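Local coordinates for synaptotagmin IV (Rattus norvegicus, PDB 1W15), which takes part in neuronal dense core vesicle mobility through KIF1A and in dendrite formation by melanocytes, represented here by its C2B domain, at residues E18-C24 and R142-H148; V57-H61 and F86-C92. One frame throughout, in Å; residues are numbered along the deposited sequence.

Both contacts belong to the C2B domain, a beta sandwich of two antiparallel sheets. Contact 1 lies within one sheet and pairs the first strand, 18-26, with the last, 144-149. Contact 2 lies between the sheets and packs strand 53-61 against strand 80-89 and residues 90-92 that follow it. Strands 144-149 and 80-89 are the two outermost strands of the same sheet, so the contacts sit toward its opposite edges. Their centres are about 16 Å apart and their nearest atoms about 7 Å. Along the chain, 57-61 and 86-92 fall between 18-24 and 142-148. Contact 1 joins the first and last strands, and contact 2 joins the two sheets.

Contact 1: E18-C24 and R142-H148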
ATOM      1  N   GLU A  18      17.721   9.025  -0.423  1.00 34.97           N
ATOM      2  CA  GLU A  18      16.946   8.265  -1.416  1.00 34.11           C
ATOM      3  C   GLU A  18      15.469   8.284  -1.085  1.00 33.86           C
ATOM      4  O   GLU A  18      15.092   8.410   0.081  1.00 33.30           O
ATOM      5  CB  GLU A  18      17.346   6.796  -1.392  1.00 35.49           C
ATOM      6  CG  GLU A  18      18.732   6.449  -1.888  1.00 41.33           C
ATOM      7  CD  GLU A  18      19.017   4.972  -1.669  1.00 45.09           C
ATOM      8  OE1 GLU A  18      18.429   4.142  -2.372  1.00 49.04           O
ATOM      9  OE2 GLU A  18      19.819   4.663  -0.792  1.00 49.57           O
ATOM     10  N   LEU A  19      14.636   8.091  -2.109  1.00 32.53           N
ATOM     11  CA  LEU A  19      13.191   8.188  -1.971  1.00 33.23           C
ATOM     12  C   LEU A  19      12.565   7.032  -2.730  1.00 32.43           C
ATOM     13  O   LEU A  19      12.956   6.740  -3.876  1.00 34.84           O
ATOM     14  CB  LEU A  19      12.654   9.503  -2.542  1.00 33.51           C
ATOM     15  CG  LEU A  19      11.140   9.739  -2.342  1.00 35.13           C
ATOM     16  CD1 LEU A  19      10.834   9.955  -0.855  1.00 34.95           C
ATOM     17  CD2 LEU A  19      10.604  10.949  -3.180  1.00 34.58           C
ATOM     18  N   LEU A  20      11.690   6.308  -2.041  1.00 33.44           N
ATOM     19  CA  LEU A  20      11.033   5.132  -2.640  1.00 33.09           C
ATOM     20  C   LEU A  20       9.616   5.549  -3.044  1.00 33.45           C
ATOM     21  O   LEU A  20       8.821   6.039  -2.195  1.00 33.05           O
ATOM     22  CB  LEU A  20      10.984   4.002  -1.595  1.00 34.23           C
ATOM     23  CG  LEU A  20      10.230   2.742  -2.001  1.00 31.68           C
ATOM     24  CD1 LEU A  20      10.915   2.026  -3.186  1.00 33.42           C
ATOM     25  CD2 LEU A  20      10.145   1.790  -0.741  1.00 29.41           C
ATOM     26  N   VAL A  21       9.286   5.373  -4.332  1.00 33.79           N
ATOM     27  CA  VAL A  21       7.980   5.845  -4.821  1.00 33.74           C
ATOM     28  C   VAL A  21       7.392   4.757  -5.721  1.00 33.55           C
ATOM     29  O   VAL A  21       8.151   3.941  -6.254  1.00 33.26           O
ATOM     30  CB  VAL A  21       8.028   7.199  -5.580  1.00 33.69           C
ATOM     31  CG1 VAL A  21       8.448   8.367  -4.625  1.00 32.29           C
ATOM     32  CG2 VAL A  21       8.916   7.122  -6.860  1.00 33.66           C
ATOM     33  N   SER A  22       6.064   4.678  -5.778  1.00 32.19           N
ATOM     34  CA  SER A  22       5.424   3.695  -6.668  1.00 34.81           C
ATOM     35  C   SER A  22       4.407   4.446  -7.503  1.00 35.71           C
ATOM     36  O   SER A  22       3.721   5.348  -6.970  1.00 37.62           O
ATOM     37  CB  SER A  22       4.721   2.594  -5.834  1.00 32.57           C
ATOM     38  OG  SER A  22       4.150   1.615  -6.668  1.00 36.35           O
ATOM     39  N   LEU A  23       4.301   4.128  -8.802  1.00 34.43           N
ATOM     40  CA  LEU A  23       3.349   4.835  -9.656  1.00 33.60           C
ATOM     41  C   LEU A  23       2.609   3.809 -10.496  1.00 34.26           C
ATOM     42  O   LEU A  23       3.167   2.725 -10.742  1.00 33.75           O
ATOM     43  CB  LEU A  23       4.063   5.837 -10.583  1.00 33.86           C
ATOM     44  CG  LEU A  23       4.601   7.168  -9.950  1.00 34.34           C
ATOM     45  CD1 LEU A  23       5.932   6.946  -9.345  1.00 35.86           C
ATOM     46  CD2 LEU A  23       4.670   8.280 -11.019  1.00 38.32           C
ATOM     47  N   CYS A  24       1.367   4.130 -10.871  1.00 33.34           N
ATOM     48  CA  CYS A  24       0.526   3.257 -11.717  1.00 33.02           C
ATOM     49  C   CYS A  24      -0.280   4.157 -12.649  1.00 33.35           C
ATOM     50  O   CYS A  24      -1.004   5.054 -12.178  1.00 32.53           O
ATOM     51  CB  CYS A  24      -0.453   2.437 -10.862  1.00 32.37           C
ATOM     52  SG  CYS A  24      -1.502   1.403 -11.853  1.00 35.46           S
ATOM     53  N   ARG A 142      -0.086  -1.405 -14.078  1.00 37.86           N
ATOM     54  CA  ARG A 142       0.767  -2.098 -13.138  1.00 37.75           C
ATOM     55  C   ARG A 142       1.365  -1.057 -12.156  1.00 36.73           C
ATOM     56  O   ARG A 142       1.713   0.033 -12.560  1.00 37.76           O
ATOM     57  CB  ARG A 142       1.943  -2.816 -13.792  1.00 38.30           C
ATOM     58  CG  ARG A 142       1.505  -3.994 -14.710  1.00 43.98           C
ATOM     59  CD  ARG A 142       0.209  -4.792 -14.271  1.00 49.31           C
ATOM     60  NE  ARG A 142      -0.220  -5.682 -15.364  1.00 58.81           N
ATOM     61  CZ  ARG A 142      -1.183  -5.420 -16.270  1.00 60.28           C
ATOM     62  NH1 ARG A 142      -1.892  -4.320 -16.231  1.00 58.90           N
ATOM     63  NH2 ARG A 142      -1.449  -6.303 -17.227  1.00 64.92           N
ATOM     64  N   GLN A 143       1.295  -1.310 -10.865  0.50 36.94           N
ATOM     65  CA  GLN A 143       1.945  -0.383  -9.926  0.50 36.03           C
ATOM     66  C   GLN A 143       3.390  -0.789  -9.935  0.50 34.73           C
ATOM     67  O   GLN A 143       3.688  -1.977  -9.867  0.50 34.48           O
ATOM     68  CB  GLN A 143       1.406  -0.542  -8.519  0.50 37.10           C
ATOM     69  CG  GLN A 143       0.472   0.543  -8.124  0.50 38.39           C
ATOM     70  CD  GLN A 143       1.115   1.553  -7.206  0.50 42.45           C
ATOM     71  OE1 GLN A 143       1.872   2.408  -7.660  0.50 38.89           O
ATOM     72  NE2 GLN A 143       0.769   1.493  -5.907  0.50 42.29           N
ATOM     73  N   ILE A 144       4.285   0.172 -10.104  0.50 33.32           N
ATOM     74  CA  ILE A 144       5.705  -0.148 -10.128  0.50 33.00           C
ATOM     75  C   ILE A 144       6.381   0.753  -9.087  0.50 33.15           C
ATOM     76  O   ILE A 144       6.114   1.955  -9.071  0.50 31.50           O
ATOM     77  CB  ILE A 144       6.311   0.129 -11.513  0.50 32.12           C
ATOM     78  CG1 ILE A 144       5.545  -0.621 -12.630  0.50 33.77           C
ATOM     79  CG2 ILE A 144       7.832  -0.202 -11.537  0.50 30.39           C
ATOM     80  CD1 ILE A 144       5.760   0.023 -14.029  0.50 30.70           C
ATOM     81  N   ALA A 145       7.239   0.150  -8.262  1.00 33.09           N
ATOM     82  CA  ALA A 145       7.975   0.849  -7.144  1.00 34.36           C
ATOM     83  C   ALA A 145       9.470   0.822  -7.381  1.00 35.64           C
ATOM     84  O   ALA A 145      10.001  -0.228  -7.828  1.00 35.25           O
ATOM     85  CB  ALA A 145       7.646   0.210  -5.811  1.00 33.28           C
ATOM     86  N   LYS A 146      10.172   1.955  -7.150  1.00 33.84           N
ATOM     87  CA  LYS A 146      11.630   1.999  -7.305  1.00 35.03           C
ATOM     88  C   LYS A 146      12.186   3.000  -6.307  1.00 34.32           C
ATOM     89  O   LYS A 146      11.520   4.010  -6.022  1.00 32.66           O
ATOM     90  CB  LYS A 146      12.100   2.494  -8.685  1.00 35.77           C
ATOM     91  CG  LYS A 146      11.553   1.715  -9.876  1.00 44.90           C
ATOM     92  CD  LYS A 146      12.388   1.990 -11.184  1.00 52.83           C
ATOM     93  CE  LYS A 146      11.827   1.145 -12.358  1.00 56.26           C
ATOM     94  NZ  LYS A 146      11.716  -0.302 -11.926  1.00 57.97           N
ATOM     95  N   TRP A 147      13.372   2.683  -5.823  1.00 33.82           N
ATOM     96  CA  TRP A 147      14.231   3.633  -5.077  1.00 33.94           C
ATOM     97  C   TRP A 147      14.959   4.550  -6.046  1.00 34.73           C
ATOM     98  O   TRP A 147      15.430   4.099  -7.106  1.00 34.15           O
ATOM     99  CB  TRP A 147      15.272   2.860  -4.279  1.00 33.49           C
ATOM    100  CG  TRP A 147      14.787   2.296  -2.972  1.00 34.11           C
ATOM    101  CD1 TRP A 147      14.561   0.957  -2.654  1.00 32.28           C
ATOM    102  CD2 TRP A 147      14.508   3.047  -1.780  1.00 33.46           C
ATOM    103  NE1 TRP A 147      14.142   0.857  -1.341  1.00 35.42           N
ATOM    104  CE2 TRP A 147      14.135   2.106  -0.764  1.00 33.42           C
ATOM    105  CE3 TRP A 147      14.552   4.435  -1.460  1.00 34.85           C
ATOM    106  CZ2 TRP A 147      13.782   2.499   0.562  1.00 35.18           C
ATOM    107  CZ3 TRP A 147      14.235   4.831  -0.152  1.00 33.38           C
ATOM    108  CH2 TRP A 147      13.823   3.855   0.843  1.00 35.49           C
ATOM    109  N   HIS A 148      15.044   5.844  -5.720  1.00 32.99           N
ATOM    110  CA  HIS A 148      15.769   6.805  -6.529  1.00 34.24           C
ATOM    111  C   HIS A 148      16.673   7.620  -5.636  1.00 35.46           C
ATOM    112  O   HIS A 148      16.246   7.985  -4.549  1.00 34.71           O
ATOM    113  CB  HIS A 148      14.816   7.794  -7.152  1.00 32.61           C
ATOM    114  CG  HIS A 148      13.892   7.170  -8.136  1.00 35.52           C
ATOM    115  ND1 HIS A 148      14.227   7.015  -9.466  1.00 35.06           N
ATOM    116  CD2 HIS A 148      12.650   6.654  -7.988  1.00 30.83           C
ATOM    117  CE1 HIS A 148      13.215   6.457 -10.112  1.00 35.94           C
ATOM    118  NE2 HIS A 148      12.241   6.222  -9.241  1.00 35.27           N
TER
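The Glu18 side chain crosses that of Trp147 at about a right angle, the carboxylate and indole planes 59° apart. Its carboxylate makes a salt bridge with Arg40, which also makes a cation-pi contact with Trp147. Leu19 and His148 form a hydrogen-bonded antiparallel pair: Leu19 N to His148 O and His148 N to Leu19 O are both 2.9 Å. Leu20 packs on one face of the indole, its CB 3.4 Å from the centroid of the six-membered ring and 5° off the ring normal, a CH-pi contact. The CG of Trp147 is turned away from its own carbonyl carbon (chi1 -81°), and this lets the indole fold back over Leu20. On the other side of the sheet, Val21 CG2 meets His148 CD2 at 3.9 Å. Val21 and Lys146 exchange the next two backbone bonds. Ser22 sits opposite Ala145, their CB atoms 3.8 Å apart. Leu23 and Ile144 form the last hydrogen-bonded pair, with Leu23 N 2.8 Å from Ile144 O. Six backbone bonds thus set the register of the edge strand. Leu20 and Trp147 pack on one face; on the other, helix 128-138 holds Lys146 by a Glu135 salt bridge and hydrogen-bonds the His148 imidazole through Ser128 and His132.

Contact 2: V57-H61 and F86-C92; sequences VNLYH and FVFDIPC
Leu59 holds CG trans to the backbone N (chi1 -176°), and Phe88 turns its CG away from the carbonyl carbon (chi1 -72°). These torsions send the leucine and the phenylalanine past each other in opposite directions between strand segments 57-61 and 86-89, whose axes come within 9.5 Å. Leu59 covers one face of the Phe88 ring. Its CB is 4.2 Å from the ring centroid, and its CD2 reaches Phe88 CD1 at 3.7 Å. The same CD2 also meets Ile90 CD1 at 4.2 Å. Val57 comes to the ring from its rim, with CG1 near the ring plane and 3.8 Å from Phe88 CZ. Its other branch, CG2, touches Phe86. Farther along, His61 meets residues that follow the strand. Cys92 SG lies over one face of the His61 imidazole, 4.0 Å from the centroid, as a sulfur-aromatic contact. Pro91 CG approaches the same ring at ND1, 3.8 Å away. His61, Pro91 and Cys92 thus extend the apolar packing between the layers of the C2 sandwich, where the strands run roughly parallel but in different sheets. Strand 31-40 flanks it through Val34 on Phe88, Val36 on Val57 and Leu32 on Ile90. In the other sheet, strand 64-70 brings Ile66 to Leu59 and Ser67 and Lys69 to Phe88, while strand 98-106 packs Val100 and Phe102 on Val57.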
ATOM      1  N   VAL A  57       4.562  16.836  -3.914  1.00 35.91           N
ATOM      2  CA  VAL A  57       4.496  16.195  -5.214  1.00 35.83           C
ATOM      3  C   VAL A  57       3.789  17.176  -6.183  1.00 35.52           C
ATOM      4  O   VAL A  57       2.626  17.531  -5.973  1.00 36.31           O
ATOM      5  CB  VAL A  57       3.735  14.847  -5.176  1.00 36.18           C
ATOM      6  CG1 VAL A  57       3.836  14.125  -6.567  1.00 37.01           C
ATOM      7  CG2 VAL A  57       4.279  13.904  -4.056  1.00 34.79           C
ATOM      8  N   ASN A  58       4.484  17.614  -7.229  1.00 35.08           N
ATOM      9  CA  ASN A  58       3.900  18.535  -8.223  1.00 34.22           C
ATOM     10  C   ASN A  58       3.722  17.770  -9.523  1.00 34.90           C
ATOM     11  O   ASN A  58       4.630  17.064  -9.926  1.00 36.96           O
ATOM     12  CB  ASN A  58       4.824  19.753  -8.443  1.00 34.12           C
ATOM     13  CG  ASN A  58       4.892  20.661  -7.229  1.00 35.67           C
ATOM     14  OD1 ASN A  58       3.868  20.888  -6.588  1.00 36.24           O
ATOM     15  ND2 ASN A  58       6.090  21.188  -6.893  1.00 36.58           N
ATOM     16  N   LEU A  59       2.598  17.976 -10.212  1.00 33.58           N
ATOM     17  CA  LEU A  59       2.340  17.334 -11.496  1.00 34.10           C
ATOM     18  C   LEU A  59       2.351  18.426 -12.554  1.00 35.50           C
ATOM     19  O   LEU A  59       1.699  19.456 -12.371  1.00 34.09           O
ATOM     20  CB  LEU A  59       0.944  16.708 -11.465  1.00 34.13           C
ATOM     21  CG  LEU A  59       0.548  15.917 -12.710  1.00 35.34           C
ATOM     22  CD1 LEU A  59       1.275  14.603 -12.744  1.00 35.21           C
ATOM     23  CD2 LEU A  59      -0.953  15.689 -12.754  1.00 34.79           C
ATOM     24  N   TYR A  60       3.101  18.200 -13.645  1.00 36.41           N
ATOM     25  CA  TYR A  60       3.270  19.209 -14.713  1.00 37.09           C
ATOM     26  C   TYR A  60       2.726  18.631 -15.995  1.00 39.31           C
ATOM     27  O   TYR A  60       3.002  17.461 -16.308  1.00 37.90           O
ATOM     28  CB  TYR A  60       4.739  19.491 -14.941  1.00 37.07           C
ATOM     29  CG  TYR A  60       5.334  20.225 -13.757  1.00 38.12           C
ATOM     30  CD1 TYR A  60       5.191  21.622 -13.644  1.00 39.20           C
ATOM     31  CD2 TYR A  60       5.999  19.523 -12.740  1.00 37.98           C
ATOM     32  CE1 TYR A  60       5.701  22.334 -12.525  1.00 39.37           C
ATOM     33  CE2 TYR A  60       6.536  20.221 -11.648  1.00 35.79           C
ATOM     34  CZ  TYR A  60       6.372  21.623 -11.545  1.00 37.79           C
ATOM     35  OH  TYR A  60       6.893  22.298 -10.438  1.00 39.45           O
ATOM     36  N   HIS A  61       2.008  19.461 -16.738  1.00 41.14           N
ATOM     37  CA  HIS A  61       1.685  19.163 -18.156  1.00 42.72           C
ATOM     38  C   HIS A  61       2.486  20.123 -19.036  1.00 43.93           C
ATOM     39  O   HIS A  61       2.229  21.323 -19.052  1.00 43.99           O
ATOM     40  CB  HIS A  61       0.195  19.341 -18.356  1.00 43.07           C
ATOM     41  CG  HIS A  61      -0.285  18.912 -19.711  1.00 47.15           C
ATOM     42  ND1 HIS A  61      -1.562  19.182 -20.165  1.00 49.58           N
ATOM     43  CD2 HIS A  61       0.336  18.229 -20.704  1.00 49.94           C
ATOM     44  CE1 HIS A  61      -1.701  18.684 -21.382  1.00 51.64           C
ATOM     45  NE2 HIS A  61      -0.566  18.103 -21.732  1.00 49.74           N
ATOM     46  N   PHE A  86      -1.626   9.148  -3.607  1.00 32.48           N
ATOM     47  CA  PHE A  86      -2.354  10.243  -4.230  1.00 34.00           C
ATOM     48  C   PHE A  86      -2.861   9.826  -5.580  1.00 34.61           C
ATOM     49  O   PHE A  86      -2.208   9.015  -6.290  1.00 36.27           O
ATOM     50  CB  PHE A  86      -1.447  11.460  -4.432  1.00 33.70           C
ATOM     51  CG  PHE A  86      -0.788  11.937  -3.132  1.00 35.22           C
ATOM     52  CD1 PHE A  86      -1.541  12.587  -2.155  1.00 32.47           C
ATOM     53  CD2 PHE A  86       0.592  11.746  -2.933  1.00 37.25           C
ATOM     54  CE1 PHE A  86      -0.937  13.035  -0.944  1.00 34.82           C
ATOM     55  CE2 PHE A  86       1.215  12.209  -1.695  1.00 36.76           C
ATOM     56  CZ  PHE A  86       0.430  12.826  -0.734  1.00 34.51           C
ATOM     57  N   VAL A  87      -3.986  10.410  -5.950  1.00 33.96           N
ATOM     58  CA  VAL A  87      -4.571  10.148  -7.274  1.00 34.96           C
ATOM     59  C   VAL A  87      -4.530  11.453  -8.079  1.00 36.30           C
ATOM     60  O   VAL A  87      -5.098  12.474  -7.637  1.00 34.94           O
ATOM     61  CB  VAL A  87      -6.044   9.615  -7.137  1.00 35.06           C
ATOM     62  CG1 VAL A  87      -6.738   9.414  -8.512  1.00 33.41           C
ATOM     63  CG2 VAL A  87      -6.034   8.335  -6.393  1.00 35.60           C
ATOM     64  N   PHE A  88      -3.906  11.411  -9.272  1.00 36.59           N
ATOM     65  CA  PHE A  88      -3.881  12.587 -10.176  1.00 37.51           C
ATOM     66  C   PHE A  88      -4.749  12.351 -11.377  1.00 37.11           C
ATOM     67  O   PHE A  88      -4.695  11.292 -11.968  1.00 36.31           O
ATOM     68  CB  PHE A  88      -2.480  12.861 -10.684  1.00 36.37           C
ATOM     69  CG  PHE A  88      -1.568  13.420  -9.655  1.00 37.68           C
ATOM     70  CD1 PHE A  88      -1.696  14.752  -9.234  1.00 40.05           C
ATOM     71  CD2 PHE A  88      -0.538  12.642  -9.130  1.00 39.29           C
ATOM     72  CE1 PHE A  88      -0.812  15.308  -8.298  1.00 39.20           C
ATOM     73  CE2 PHE A  88       0.344  13.178  -8.166  1.00 43.55           C
ATOM     74  CZ  PHE A  88       0.200  14.531  -7.753  1.00 41.72           C
ATOM     75  N   ASP A  89      -5.551  13.338 -11.728  1.00 37.63           N
ATOM     76  CA  ASP A  89      -6.228  13.378 -13.057  1.00 39.15           C
ATOM     77  C   ASP A  89      -5.253  13.777 -14.170  1.00 38.84           C
ATOM     78  O   ASP A  89      -4.469  14.710 -14.003  1.00 40.59           O
ATOM     79  CB  ASP A  89      -7.348  14.421 -13.011  1.00 40.05           C
ATOM     80  CG  ASP A  89      -8.496  14.002 -12.108  1.00 44.07           C
ATOM     81  OD1 ASP A  89      -8.850  12.805 -12.084  1.00 46.95           O
ATOM     82  OD2 ASP A  89      -9.116  14.808 -11.386  1.00 51.11           O
ATOM     83  N   ILE A  90      -5.268  13.077 -15.292  1.00 37.00           N
ATOM     84  CA  ILE A  90      -4.376  13.379 -16.387  1.00 36.56           C
ATOM     85  C   ILE A  90      -5.295  13.967 -17.447  1.00 36.89           C
ATOM     86  O   ILE A  90      -6.238  13.309 -17.880  1.00 35.31           O
ATOM     87  CB  ILE A  90      -3.636  12.085 -16.905  1.00 37.13           C
ATOM     88  CG1 ILE A  90      -2.808  11.439 -15.790  1.00 36.70           C
ATOM     89  CG2 ILE A  90      -2.789  12.380 -18.155  1.00 35.97           C
ATOM     90  CD1 ILE A  90      -1.689  12.351 -15.174  1.00 38.09           C
ATOM     91  N   PRO A  91      -5.074  15.230 -17.810  1.00 38.33           N
ATOM     92  CA  PRO A  91      -5.997  15.924 -18.727  1.00 39.68           C
ATOM     93  C   PRO A  91      -5.733  15.635 -20.194  1.00 40.80           C
ATOM     94  O   PRO A  91      -6.249  16.341 -21.039  1.00 43.17           O
ATOM     95  CB  PRO A  91      -5.731  17.404 -18.428  1.00 38.88           C
ATOM     96  CG  PRO A  91      -4.258  17.447 -18.060  1.00 39.56           C
ATOM     97  CD  PRO A  91      -3.969  16.107 -17.362  1.00 38.38           C
ATOM     98  N   CYS A  92      -4.908  14.657 -20.511  1.00 41.46           N
ATOM     99  CA  CYS A  92      -4.610  14.346 -21.907  1.00 42.33           C
ATOM    100  C   CYS A  92      -4.625  12.837 -22.050  1.00 42.27           C
ATOM    101  O   CYS A  92      -4.774  12.116 -21.059  1.00 40.89           O
ATOM    102  CB  CYS A  92      -3.244  14.921 -22.314  1.00 42.24           C
ATOM    103  SG  CYS A  92      -1.952  14.786 -21.038  1.00 48.59           S
TER